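Local coordinates for protein tripeptidase (Staphylococcus aureus subsp. aureus, PDB 3RZA) that probably hydrolyses peptide bonds in tripeptides as a metal-dependent peptidase of the M20 family, at residues Leu95-Asp100 / Ala135-Val140; Gly127-Ala132 / Ala184-Ala189; Asp241-Ala246 / Pro275-Thr280; Glu269-Asp274 / Gln306-Phe311. All coordinates share one frame; numbering follows the deposited sequence. Where two conformers were deposited one is given.

Contact 1: residues Leu95-Asp100 / Ala135-Val140; sequences LTSHMD and AAMLEV. With ZN (zinc ion), chain C.
Met-137, a selenomethionine, is extended beyond CG (chi2 171°, chi3 179°) and so reaches from helix 128-147 onto strand 93-98. The terminal methyl, CE, does the touching. It lies over the face of the peptide joining Thr-96 and Ser-97, with CE 3.2 Å from Ser-97 N and 3.3 Å from Thr-96 C, which is tight for a methyl group. On one side it meets the CB of Leu-95 at 4.0 Å, on the other the CB of Ser-97 at 3.6 Å. Ser-97 turns its OG beside its own backbone N (chi1 -86°), and that hydroxyl is hydrogen-bonded to Asp-130. Phe-156 of the neighbouring strand also packs against both Leu-95 and Met-137.

One residue beyond Ser-97, at the end of the strand, His-98 binds the zinc ion through NE2 at 2.1 Å. Its other ring nitrogen, ND1, makes two weak hydrogen bonds to Asp-100, to the backbone O at 2.8 Å and to OD1 at 3.1 Å, which probably help to fix the rotation of the ring. The helix side chain makes no polar bond; its methyl packs by van der Waals contact on the backbone of the strand that delivers a zinc ligand.

Contact 2: residues Gly127-Ala132 / Ala184-Ala189; sequences GADDKA and AIDASA. With ZN (zinc ion), chain C; CA (calcium ion), chain D.
The two-metal site of this M20-family peptidase is built here, where the start of helix 128-147 faces the corner of the chain at Ile-185 and Asp-186. Asp-129 is the bridging carboxylate: OD1 binds the zinc ion at 2.1 Å while OD2 holds the calcium ion at 2.1 Å. A cis peptide links it to Asp-130, a feature known from related two-metal peptidases. From the other segment Asp-186 brings OD1 to the zinc ion at 2.1 Å, while its OD2 stands farther off at 2.7 Å, a lopsided hold. The carboxylates of Asp-129 and Asp-186 are turned 39° apart, and their OD1 atoms come within 3.1 Å because both bind one metal. His-98 completes the protein ligands of the zinc ion; Glu-163 and His-366 serve the calcium ion, and Tyr-362 hydrogen-bonds to Asp-186 OD1.

Behind the metal, the acid group of Asp-130 (CG opposite its backbone N, chi1 -165°) lies against the inverse gamma turn centred on Ile-185, with Asp-130 OD1 2.8 Å from Ile-185 O. Its OD2 is hydrogen-bonded to His-98 N and ties the zinc-binding strand to the helix start. Between the metals sits one water, 2.1 Å from zinc and 2.6 Å from calcium.

Contact 3: residues Asp241-Ala246 / Pro275-Thr280; sequences DEITTA and PERIKT
The guanidinium of Arg-277 carries Ile-243 over one face and the carboxylate of Asp-241 at its edge. The methyl CD1 of Ile-243 stands 4.0 Å above the guanidinium plane, over its centre, and the isoleucine crosses the arginine at about a right angle. At the edge, Arg-277 NH1 reaches Asp-241 OD2 at 3.2 Å in a weak but fairly straight hydrogen bond (160°), part of a salt bridge. The two planes stand 87° apart, so this is a single-point grip by one nitrogen on one oxygen. The arginine NE has a second acidic partner in Asp-274, just before the helix.

An extended chain from CG to NE (chi2 -170°) takes Arg-277 out from the first turn of helix 275-295 and along Thr-244, whose OG1 lies 3.8 Å from Arg-277 CB. Asp-241 is itself held by its own turn. Its OD1 accepts from Ile-243 N at 2.9 Å, closing an Asx turn within the type I beta turn Asp-241 to Thr-244, and from Thr-244 OG1 at 3.0 Å, which approaches from above the carboxylate plane. That hydroxyl is also hydrogen-bonded to Ser-272.

The contact joins the turn leading into strand 244-253 to the start of the helix that covers the sheet. With OD1 occupied by the turn and OD2 turned to the arginine, Asp-241 has both oxygens engaged, while Arg-277 lies at the surface and its charge is probably largely balanced by the two acids.

Contact 4: residues Glu269-Asp274 / Gln306-Phe311; sequences EARSHD and QSYPGF. With IPA (isopropyl alcohol), chain H; PEG (di(hydroxyethyl)ether), chain J.
Arg-271 and Tyr-308 meet at their polar ends, with Arg-271 NH1 3.4 Å from Tyr-308 OH. The angle is too poor for a hydrogen bond, and the guanidinium and phenol planes stand 79° apart. The two residues stand on strands 263-272 and 299-312, which both pair with strand 194-209, and so meet across it. This is the close, buried part. Here Glu-269, two residues back on the strand, grips the guanidinium side-on: Arg-271 NH2 to OE1 and Arg-271 NE to OE2 are both 2.9 Å, nearly in the guanidinium plane, which fixes the rotation of the group. Arg-271 NH1 is hydrogen-bonded to Gly-340 O and to a citrate, and His-214 of the second subunit packs on the arginine.

Toward the segment ends the fit is looser and small molecules intervene. In one of two conformers of His-273, a water bridges ND1 and Phe-311 O, and NE2 bonds an isopropanol; both links are therefore doubtful. That alcohol also lays its C3 against Arg-271 CB at 3.7 Å. The isopropanol and citrate probably come from the crystallisation liquor. A paired arginine still offering NH1 to citrate is nevertheless consistent with a pocket for an anion, perhaps a substrate carboxylate.

Overall arrangement
Following the chain, strand 93-98 opens contact 1 and the start of helix 128-147 opens contact 2. Further along that same helix contact 1 closes, and contact 2 closes only at 184-189, so the two cross. They touch, and share the zinc ion and its water. In series with them, contact 3 opens at 241-246 and contact 4 at 269-274; helix 275-295 then closes contact 3 before strand 299-312 closes contact 4, a second crossing pair, whose first segments lie on the neighbouring strands 244-253 and 263-272. Contacts 2 and 4 have centres about 21 Å apart. The first pair binds sheet, helix and metals together; the second ties strands and a covering helix.

Contact 1: residues Leu95-Asp100 / Ala135-Val140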
loop_
_atom_site.group_PDB
_atom_site.type_symbol
_atom_site.label_atom_id
_atom_site.label_comp_id
_atom_site.label_asym_id
_atom_site.label_seq_id
_atom_site.Cartn_x
_atom_site.Cartn_y
_atom_site.Cartn_z
ATOM N N LEU A 95 -7.338 -5.481 -42.057
ATOM C CA LEU A 95 -6.324 -4.701 -41.360
ATOM C C LEU A 95 -7.004 -4.115 -40.142
ATOM O O LEU A 95 -8.159 -3.711 -40.247
ATOM C CB LEU A 95 -5.814 -3.586 -42.260
ATOM C CG LEU A 95 -5.174 -3.991 -43.585
ATOM C CD1 LEU A 95 -5.036 -2.747 -44.484
ATOM C CD2 LEU A 95 -3.815 -4.669 -43.337
ATOM N N THR A 96 -6.305 -4.058 -39.008
ATOM C CA THR A 96 -6.856 -3.490 -37.770
ATOM C C THR A 96 -5.889 -2.559 -37.039
ATOM O O THR A 96 -4.688 -2.809 -37.001
ATOM C CB THR A 96 -7.398 -4.580 -36.784
ATOM O OG1 THR A 96 -8.064 -3.950 -35.686
ATOM C CG2 THR A 96 -6.300 -5.450 -36.238
ATOM N N SER A 97 -6.431 -1.425 -36.585
ATOM C CA SER A 97 -5.789 -0.553 -35.631
ATOM C C SER A 97 -6.812 -0.170 -34.591
ATOM O O SER A 97 -7.981 -0.437 -34.768
ATOM C CB SER A 97 -5.236 0.689 -36.336
ATOM O OG SER A 97 -3.934 0.423 -36.840
ATOM N N HIS A 98 -6.352 0.378 -33.477
ATOM C CA HIS A 98 -7.250 0.820 -32.399
ATOM C C HIS A 98 -7.253 2.353 -32.285
ATOM O O HIS A 98 -6.209 2.995 -32.437
ATOM C CB HIS A 98 -6.910 0.150 -31.060
ATOM C CG HIS A 98 -5.573 0.494 -30.505
ATOM N ND1 HIS A 98 -5.382 1.516 -29.602
ATOM C CD2 HIS A 98 -4.385 -0.144 -30.608
ATOM C CE1 HIS A 98 -4.116 1.530 -29.222
ATOM N NE2 HIS A 98 -3.494 0.524 -29.810
HETATM N N MSE A 99 -8.438 2.915 -32.044
HETATM C CA MSE A 99 -8.638 4.371 -32.034
HETATM C C MSE A 99 -8.360 5.026 -30.673
HETATM O O MSE A 99 -8.267 6.266 -30.595
HETATM C CB MSE A 99 -10.040 4.707 -32.532
HETATM C CG MSE A 99 -11.152 4.488 -31.553
HETATM SE SE MSE A 99 -12.834 4.756 -32.377
HETATM C CE MSE A 99 -12.949 3.056 -33.334
ATOM N N ASP A 100 -8.262 4.213 -29.607
ATOM C CA ASP A 100 -7.968 4.722 -28.257
ATOM C C ASP A 100 -6.453 4.811 -27.955
ATOM O O ASP A 100 -5.642 4.121 -28.563
ATOM C CB ASP A 100 -8.673 3.910 -27.155
ATOM C CG ASP A 100 -8.193 2.442 -27.069
ATOM O OD1 ASP A 100 -8.047 1.800 -28.127
ATOM O OD2 ASP A 100 -7.991 1.930 -25.949
ATOM N N ALA A 135 -3.451 6.424 -39.558
ATOM C CA ALA A 135 -3.028 7.363 -40.573
ATOM C C ALA A 135 -2.553 6.620 -41.825
ATOM O O ALA A 135 -3.013 6.918 -42.952
ATOM C CB ALA A 135 -1.922 8.275 -40.018
ATOM N N ALA A 136 -1.691 5.622 -41.602
ATOM C CA ALA A 136 -1.242 4.693 -42.645
ATOM C C ALA A 136 -2.405 4.083 -43.441
ATOM O O ALA A 136 -2.407 4.115 -44.687
ATOM C CB ALA A 136 -0.351 3.590 -42.029
HETATM N N MSE A 137 -3.411 3.581 -42.731
HETATM C CA MSE A 137 -4.626 3.070 -43.388
HETATM C C MSE A 137 -5.333 4.119 -44.269
HETATM O O MSE A 137 -5.657 3.849 -45.434
HETATM C CB MSE A 137 -5.634 2.578 -42.357
HETATM C CG MSE A 137 -5.299 1.295 -41.631
HETATM SE SE MSE A 137 -6.597 1.069 -40.208
HETATM C CE MSE A 137 -5.896 -0.563 -39.618
ATOM N N LEU A 138 -5.567 5.310 -43.712
ATOM C CA LEU A 138 -6.325 6.357 -44.429
ATOM C C LEU A 138 -5.591 6.829 -45.690
ATOM O O LEU A 138 -6.198 6.956 -46.746
ATOM C CB LEU A 138 -6.639 7.543 -43.501
ATOM C CG LEU A 138 -7.607 7.208 -42.344
ATOM C CD1 LEU A 138 -7.529 8.233 -41.214
ATOM C CD2 LEU A 138 -9.006 7.101 -42.841
ATOM N N GLU A 139 -4.285 7.054 -45.566
ATOM C CA GLU A 139 -3.449 7.420 -46.698
ATOM C C GLU A 139 -3.462 6.350 -47.789
ATOM O O GLU A 139 -3.623 6.677 -48.954
ATOM C CB GLU A 139 -1.995 7.675 -46.234
ATOM C CG GLU A 139 -0.969 7.939 -47.363
ATOM C CD GLU A 139 -1.310 9.161 -48.214
ATOM O OE1 GLU A 139 -1.949 10.114 -47.696
ATOM O OE2 GLU A 139 -0.926 9.178 -49.398
ATOM N N VAL A 140 -3.264 5.093 -47.412
ATOM C CA VAL A 140 -3.294 3.982 -48.387
ATOM C C VAL A 140 -4.622 3.929 -49.159
ATOM O O VAL A 140 -4.618 3.792 -50.393
ATOM C CB VAL A 140 -2.976 2.591 -47.715
ATOM C CG1 VAL A 140 -3.366 1.413 -48.631
ATOM C CG2 VAL A 140 -1.520 2.510 -47.366
HETATM ZN ZN ZN C . -1.457 -0.096 -29.646
HETATM O O HOH W 1 -0.766 -1.069 -27.934
#

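Contact 2: residues Gly127-Ala132 / Ala184-Ala189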
loop_
_atom_site.group_PDB
_atom_site.type_symbol
_atom_site.label_atom_id
_atom_site.label_comp_id
_atom_site.label_asym_id
_atom_site.label_seq_id
_atom_site.Cartn_x
_atom_site.Cartn_y
_atom_site.Cartn_z
ATOM N N GLY A 127 0.330 9.516 -28.835
ATOM C CA GLY A 127 -0.673 8.696 -29.479
ATOM C C GLY A 127 -0.297 8.215 -30.876
ATOM O O GLY A 127 -1.186 7.850 -31.662
ATOM N N ALA A 128 1.010 8.130 -31.168
ATOM C CA ALA A 128 1.486 7.323 -32.321
ATOM C C ALA A 128 0.993 5.893 -32.213
ATOM O O ALA A 128 0.626 5.275 -33.208
ATOM C CB ALA A 128 2.996 7.360 -32.419
ATOM N N ASP A 129 1.032 5.380 -30.997
ATOM C CA ASP A 129 0.307 4.200 -30.619
ATOM C C ASP A 129 -1.187 4.577 -30.340
ATOM O O ASP A 129 -1.501 5.087 -29.240
ATOM C CB ASP A 129 0.952 3.593 -29.407
ATOM C CG ASP A 129 0.287 2.331 -28.973
ATOM O OD1 ASP A 129 -0.482 1.719 -29.724
ATOM O OD2 ASP A 129 0.547 1.914 -27.830
ATOM N N ASP A 130 -2.116 4.351 -31.277
ATOM C CA ASP A 130 -1.954 3.609 -32.547
ATOM C C ASP A 130 -2.433 4.416 -33.764
ATOM O O ASP A 130 -2.739 3.855 -34.826
ATOM C CB ASP A 130 -2.688 2.271 -32.434
ATOM C CG ASP A 130 -2.289 1.260 -33.522
ATOM O OD1 ASP A 130 -1.132 1.338 -34.005
ATOM O OD2 ASP A 130 -3.158 0.427 -33.926
ATOM N N LYS A 131 -2.397 5.741 -33.647
ATOM C CA LYS A 131 -2.893 6.610 -34.700
ATOM C C LYS A 131 -1.950 6.667 -35.942
ATOM O O LYS A 131 -2.385 7.062 -37.000
ATOM C CB LYS A 131 -3.219 8.004 -34.128
ATOM C CG LYS A 131 -4.348 7.931 -33.066
ATOM C CD LYS A 131 -4.558 9.188 -32.273
ATOM C CE LYS A 131 -5.932 9.156 -31.611
ATOM N NZ LYS A 131 -6.192 10.273 -30.631
ATOM N N ALA A 132 -0.681 6.240 -35.784
ATOM C CA ALA A 132 0.217 5.956 -36.924
ATOM C C ALA A 132 -0.382 4.886 -37.813
ATOM O O ALA A 132 -0.417 5.040 -39.039
ATOM C CB ALA A 132 1.615 5.518 -36.431
ATOM N N ALA A 184 -2.706 -6.829 -37.736
ATOM C CA ALA A 184 -2.835 -5.754 -36.744
ATOM C C ALA A 184 -1.649 -4.810 -36.903
ATOM O O ALA A 184 -0.515 -5.232 -36.764
ATOM C CB ALA A 184 -2.907 -6.328 -35.354
ATOM N N ILE A 185 -1.922 -3.543 -37.230
ATOM C CA ILE A 185 -0.882 -2.546 -37.478
ATOM C C ILE A 185 -0.572 -1.894 -36.128
ATOM O O ILE A 185 -0.961 -0.745 -35.867
ATOM C CB ILE A 185 -1.330 -1.478 -38.564
ATOM C CG1 ILE A 185 -1.884 -2.168 -39.846
ATOM C CG2 ILE A 185 -0.156 -0.547 -38.928
ATOM C CD1 ILE A 185 -2.545 -1.198 -40.829
ATOM N N ASP A 186 0.097 -2.646 -35.248
ATOM C CA ASP A 186 0.184 -2.290 -33.828
ATOM C C ASP A 186 1.261 -3.092 -33.013
ATOM O O ASP A 186 1.011 -3.474 -31.883
ATOM C CB ASP A 186 -1.222 -2.477 -33.175
ATOM C CG ASP A 186 -1.328 -1.877 -31.768
ATOM O OD1 ASP A 186 -0.703 -0.832 -31.511
ATOM O OD2 ASP A 186 -2.059 -2.443 -30.920
ATOM N N ALA A 187 2.448 -3.298 -33.586
ATOM C CA ALA A 187 3.581 -3.952 -32.877
ATOM C C ALA A 187 4.669 -2.928 -32.521
ATOM O O ALA A 187 4.977 -2.045 -33.330
ATOM C CB ALA A 187 4.155 -5.057 -33.733
ATOM N N SER A 188 5.231 -3.039 -31.309
ATOM C CA SER A 188 6.445 -2.291 -30.918
ATOM C C SER A 188 7.659 -2.979 -31.522
ATOM O O SER A 188 8.326 -3.787 -30.880
ATOM C CB SER A 188 6.580 -2.215 -29.387
ATOM O OG SER A 188 5.499 -1.495 -28.817
ATOM N N ALA A 189 7.901 -2.690 -32.784
ATOM C CA ALA A 189 9.006 -3.268 -33.532
ATOM C C ALA A 189 9.243 -2.374 -34.744
ATOM O O ALA A 189 8.385 -1.592 -35.124
ATOM C CB ALA A 189 8.694 -4.725 -33.975
HETATM ZN ZN ZN C . -1.457 -0.096 -29.646
HETATM CA CA CA D . -0.492 0.915 -26.337
HETATM O O HOH W 1 -0.766 -1.069 -27.934
#

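Contact 3: residues Asp241-Ala246 / Pro275-Thr280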
loop_
_atom_site.group_PDB
_atom_site.type_symbol
_atom_site.label_atom_id
_atom_site.label_comp_id
_atom_site.label_asym_id
_atom_site.label_seq_id
_atom_site.Cartn_x
_atom_site.Cartn_y
_atom_site.Cartn_z
ATOM N N ASP A 241 11.314 -19.495 -17.385
ATOM C CA ASP A 241 12.131 -20.232 -18.363
ATOM C C ASP A 241 12.257 -19.387 -19.616
ATOM O O ASP A 241 11.840 -18.210 -19.603
ATOM C CB ASP A 241 11.573 -21.674 -18.620
ATOM C CG ASP A 241 10.154 -21.712 -19.265
ATOM O OD1 ASP A 241 9.757 -20.864 -20.120
ATOM O OD2 ASP A 241 9.434 -22.683 -18.948
ATOM N N GLU A 242 12.813 -19.966 -20.690
ATOM C CA GLU A 242 13.047 -19.247 -21.953
ATOM C C GLU A 242 11.801 -18.551 -22.544
ATOM O O GLU A 242 11.929 -17.486 -23.145
ATOM C CB GLU A 242 13.674 -20.197 -23.004
ATOM N N ILE A 243 10.612 -19.131 -22.346
ATOM C CA ILE A 243 9.364 -18.604 -22.938
ATOM C C ILE A 243 8.273 -18.246 -21.900
ATOM O O ILE A 243 7.120 -18.039 -22.281
ATOM C CB ILE A 243 8.787 -19.585 -24.039
ATOM C CG1 ILE A 243 8.531 -21.002 -23.512
ATOM C CG2 ILE A 243 9.705 -19.610 -25.266
ATOM C CD1 ILE A 243 7.620 -21.824 -24.443
ATOM N N THR A 244 8.642 -18.130 -20.618
ATOM C CA THR A 244 7.673 -17.929 -19.537
ATOM C C THR A 244 8.179 -16.902 -18.498
ATOM O O THR A 244 9.318 -16.978 -18.037
ATOM C CB THR A 244 7.294 -19.275 -18.814
ATOM O OG1 THR A 244 6.885 -20.263 -19.769
ATOM C CG2 THR A 244 6.142 -19.049 -17.798
ATOM N N THR A 245 7.315 -15.955 -18.142
ATOM C CA THR A 245 7.637 -14.923 -17.153
ATOM C C THR A 245 6.565 -14.849 -16.057
ATOM O O THR A 245 5.442 -15.288 -16.257
ATOM C CB THR A 245 7.865 -13.496 -17.828
ATOM O OG1 THR A 245 6.651 -13.000 -18.406
ATOM C CG2 THR A 245 8.920 -13.554 -18.899
ATOM N N ALA A 246 6.939 -14.285 -14.904
ATOM C CA ALA A 246 6.004 -14.005 -13.827
ATOM C C ALA A 246 6.485 -12.802 -12.976
ATOM O O ALA A 246 7.677 -12.627 -12.767
ATOM C CB ALA A 246 5.819 -15.253 -12.968
ATOM N N PRO A 275 0.734 -22.602 -23.934
ATOM C CA PRO A 275 -0.480 -22.536 -23.095
ATOM C C PRO A 275 -0.521 -23.498 -21.898
ATOM O O PRO A 275 -1.274 -23.254 -20.962
ATOM C CB PRO A 275 -1.631 -22.857 -24.068
ATOM C CG PRO A 275 -1.023 -23.178 -25.374
ATOM C CD PRO A 275 0.464 -23.185 -25.263
ATOM N N GLU A 276 0.270 -24.564 -21.917
ATOM C CA GLU A 276 0.398 -25.438 -20.751
ATOM C C GLU A 276 1.372 -24.955 -19.710
ATOM O O GLU A 276 1.124 -25.161 -18.516
ATOM C CB GLU A 276 0.775 -26.861 -21.175
ATOM C CG GLU A 276 -0.275 -27.547 -21.977
ATOM C CD GLU A 276 -1.618 -27.705 -21.246
ATOM O OE1 GLU A 276 -1.630 -27.851 -19.993
ATOM O OE2 GLU A 276 -2.665 -27.684 -21.940
ATOM N N ARG A 277 2.506 -24.391 -20.133
ATOM C CA ARG A 277 3.446 -23.783 -19.178
ATOM C C ARG A 277 2.849 -22.586 -18.430
ATOM O O ARG A 277 3.137 -22.426 -17.260
ATOM C CB ARG A 277 4.759 -23.362 -19.837
ATOM C CG ARG A 277 5.526 -24.505 -20.360
ATOM C CD ARG A 277 6.913 -24.128 -20.780
ATOM N NE ARG A 277 7.436 -25.042 -21.804
ATOM C CZ ARG A 277 8.699 -25.075 -22.248
ATOM N NH1 ARG A 277 9.653 -24.285 -21.736
ATOM N NH2 ARG A 277 9.023 -25.942 -23.212
ATOM N N ILE A 278 2.028 -21.755 -19.094
ATOM C CA ILE A 278 1.300 -20.666 -18.357
ATOM C C ILE A 278 0.391 -21.250 -17.256
ATOM O O ILE A 278 0.378 -20.711 -16.130
ATOM C CB ILE A 278 0.484 -19.672 -19.285
ATOM C CG1 ILE A 278 -0.270 -18.587 -18.466
ATOM C CG2 ILE A 278 -0.549 -20.379 -20.167
ATOM C CD1 ILE A 278 0.612 -17.691 -17.679
ATOM N N LYS A 279 -0.339 -22.339 -17.576
ATOM C CA LYS A 279 -1.178 -23.057 -16.574
ATOM C C LYS A 279 -0.359 -23.642 -15.411
ATOM O O LYS A 279 -0.761 -23.504 -14.243
ATOM C CB LYS A 279 -1.997 -24.197 -17.211
ATOM C CG LYS A 279 -3.177 -23.779 -18.130
ATOM C CD LYS A 279 -3.855 -25.051 -18.745
ATOM C CE LYS A 279 -4.784 -24.721 -19.924
ATOM N N THR A 280 0.760 -24.313 -15.745
ATOM C CA THR A 280 1.690 -24.863 -14.736
ATOM C C THR A 280 2.216 -23.799 -13.806
ATOM O O THR A 280 2.199 -23.994 -12.620
ATOM C CB THR A 280 2.895 -25.563 -15.373
ATOM O OG1 THR A 280 2.431 -26.576 -16.252
ATOM C CG2 THR A 280 3.791 -26.199 -14.323
#

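Contact 4: residues Glu269-Asp274 / Gln306-Phe311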
loop_
_atom_site.group_PDB
_atom_site.type_symbol
_atom_site.label_atom_id
_atom_site.label_comp_id
_atom_site.label_asym_id
_atom_site.label_seq_id
_atom_site.Cartn_x
_atom_site.Cartn_y
_atom_site.Cartn_z
ATOM N N GLU A 269 1.086 -11.138 -12.291
ATOM C CA GLU A 269 0.777 -11.716 -13.614
ATOM C C GLU A 269 1.727 -12.820 -13.987
ATOM O O GLU A 269 2.775 -12.985 -13.349
ATOM C CB GLU A 269 0.818 -10.652 -14.709
ATOM C CG GLU A 269 2.153 -9.922 -14.813
ATOM C CD GLU A 269 2.495 -9.548 -16.218
ATOM O OE1 GLU A 269 1.817 -8.650 -16.770
ATOM O OE2 GLU A 269 3.445 -10.149 -16.779
ATOM N N ALA A 270 1.358 -13.556 -15.037
ATOM C CA ALA A 270 2.233 -14.533 -15.648
ATOM C C ALA A 270 2.006 -14.538 -17.149
ATOM O O ALA A 270 0.894 -14.222 -17.609
ATOM C CB ALA A 270 1.965 -15.905 -15.057
ATOM N N ARG A 271 3.068 -14.840 -17.909
ATOM C CA ARG A 271 2.999 -14.947 -19.384
ATOM C C ARG A 271 3.728 -16.175 -19.849
ATOM O O ARG A 271 4.756 -16.512 -19.275
ATOM C CB ARG A 271 3.616 -13.713 -20.081
ATOM C CG ARG A 271 3.143 -12.393 -19.539
ATOM C CD ARG A 271 3.672 -11.210 -20.314
ATOM N NE ARG A 271 3.208 -9.995 -19.649
ATOM C CZ ARG A 271 2.814 -8.852 -20.231
ATOM N NH1 ARG A 271 2.870 -8.658 -21.550
ATOM N NH2 ARG A 271 2.399 -7.846 -19.453
ATOM N N SER A 272 3.209 -16.839 -20.887
ATOM C CA SER A 272 3.978 -17.861 -21.605
ATOM C C SER A 272 3.567 -18.018 -23.044
ATOM O O SER A 272 2.395 -17.820 -23.379
ATOM C CB SER A 272 3.856 -19.228 -20.932
ATOM O OG SER A 272 4.771 -20.136 -21.502
ATOM N N HIS A 273 4.523 -18.443 -23.872
ATOM C CA HIS A 273 4.224 -18.802 -25.271
ATOM C C HIS A 273 3.760 -20.242 -25.424
ATOM O O HIS A 273 3.419 -20.673 -26.540
ATOM C CB HIS A 273 5.404 -18.492 -26.169
ATOM C CG HIS A 273 5.616 -17.030 -26.353
ATOM N ND1 HIS A 273 4.909 -16.296 -27.280
ATOM C CD2 HIS A 273 6.393 -16.147 -25.681
ATOM C CE1 HIS A 273 5.248 -15.025 -27.173
ATOM N NE2 HIS A 273 6.172 -14.911 -26.238
ATOM N N ASP A 274 3.717 -20.979 -24.310
ATOM C CA ASP A 274 3.195 -22.351 -24.269
ATOM C C ASP A 274 1.922 -22.278 -23.378
ATOM O O ASP A 274 2.026 -21.931 -22.186
ATOM C CB ASP A 274 4.276 -23.271 -23.685
ATOM C CG ASP A 274 3.876 -24.742 -23.644
ATOM O OD1 ASP A 274 2.692 -25.081 -23.470
ATOM O OD2 ASP A 274 4.802 -25.578 -23.714
ATOM N N GLN A 306 -7.727 -14.786 -17.274
ATOM C CA GLN A 306 -6.962 -14.751 -18.534
ATOM C C GLN A 306 -7.169 -13.401 -19.187
ATOM O O GLN A 306 -8.278 -13.072 -19.569
ATOM C CB GLN A 306 -7.392 -15.863 -19.483
ATOM C CG GLN A 306 -6.583 -15.877 -20.811
ATOM C CD GLN A 306 -6.852 -17.100 -21.633
ATOM O OE1 GLN A 306 -6.492 -18.217 -21.249
ATOM N NE2 GLN A 306 -7.480 -16.908 -22.771
ATOM N N SER A 307 -6.106 -12.615 -19.319
ATOM C CA SER A 307 -6.187 -11.335 -20.053
ATOM C C SER A 307 -6.361 -11.550 -21.579
ATOM O O SER A 307 -7.214 -10.923 -22.209
ATOM C CB SER A 307 -4.950 -10.486 -19.796
ATOM O OG SER A 307 -4.701 -10.317 -18.408
ATOM N N TYR A 308 -5.551 -12.433 -22.155
ATOM C CA TYR A 308 -5.689 -12.782 -23.574
ATOM C C TYR A 308 -5.000 -14.110 -23.862
ATOM O O TYR A 308 -4.086 -14.485 -23.137
ATOM C CB TYR A 308 -5.116 -11.661 -24.479
ATOM C CG TYR A 308 -3.762 -11.142 -24.041
ATOM C CD1 TYR A 308 -2.599 -11.807 -24.393
ATOM C CD2 TYR A 308 -3.649 -9.984 -23.293
ATOM C CE1 TYR A 308 -1.347 -11.352 -23.985
ATOM C CE2 TYR A 308 -2.378 -9.501 -22.887
ATOM C CZ TYR A 308 -1.241 -10.209 -23.249
ATOM O OH TYR A 308 0.003 -9.825 -22.856
ATOM N N PRO A 309 -5.443 -14.835 -24.910
ATOM C CA PRO A 309 -4.774 -16.085 -25.261
ATOM C C PRO A 309 -3.607 -15.881 -26.232
ATOM O O PRO A 309 -3.647 -14.978 -27.068
ATOM C CB PRO A 309 -5.887 -16.911 -25.906
ATOM C CG PRO A 309 -6.793 -15.886 -26.545
ATOM C CD PRO A 309 -6.634 -14.598 -25.756
ATOM N N GLY A 310 -2.601 -16.748 -26.121
ATOM C CA GLY A 310 -1.452 -16.744 -27.011
ATOM C C GLY A 310 -1.737 -17.373 -28.349
ATOM O O GLY A 310 -2.752 -18.025 -28.526
ATOM N N PHE A 311 -0.861 -17.107 -29.307
ATOM C CA PHE A 311 -0.907 -17.728 -30.623
ATOM C C PHE A 311 0.513 -17.842 -31.197
ATOM O O PHE A 311 1.480 -17.267 -30.669
ATOM C CB PHE A 311 -1.825 -16.937 -31.572
ATOM C CG PHE A 311 -1.281 -15.586 -31.973
ATOM C CD1 PHE A 311 -1.476 -14.473 -31.167
ATOM C CD2 PHE A 311 -0.559 -15.425 -33.162
ATOM C CE1 PHE A 311 -0.961 -13.230 -31.528
ATOM C CE2 PHE A 311 -0.027 -14.188 -33.521
ATOM C CZ PHE A 311 -0.237 -13.091 -32.707
HETATM C C1 IPA H . 8.110 -14.871 -22.298
HETATM C C2 IPA H . 7.024 -13.867 -22.679
HETATM C C3 IPA H . 6.877 -12.833 -21.578
HETATM O O2 IPA H . 7.406 -13.190 -23.856
HETATM C C1 PEG J . -10.550 -18.469 -16.564
HETATM O O1 PEG J . -9.314 -19.187 -16.426
HETATM C C2 PEG J . -10.360 -17.011 -16.152
HETATM O O2 PEG J . -10.541 -16.142 -17.290
HETATM C C3 PEG J . -11.271 -14.939 -16.991
HETATM O O HOH W 2 3.988 -17.417 -29.609
#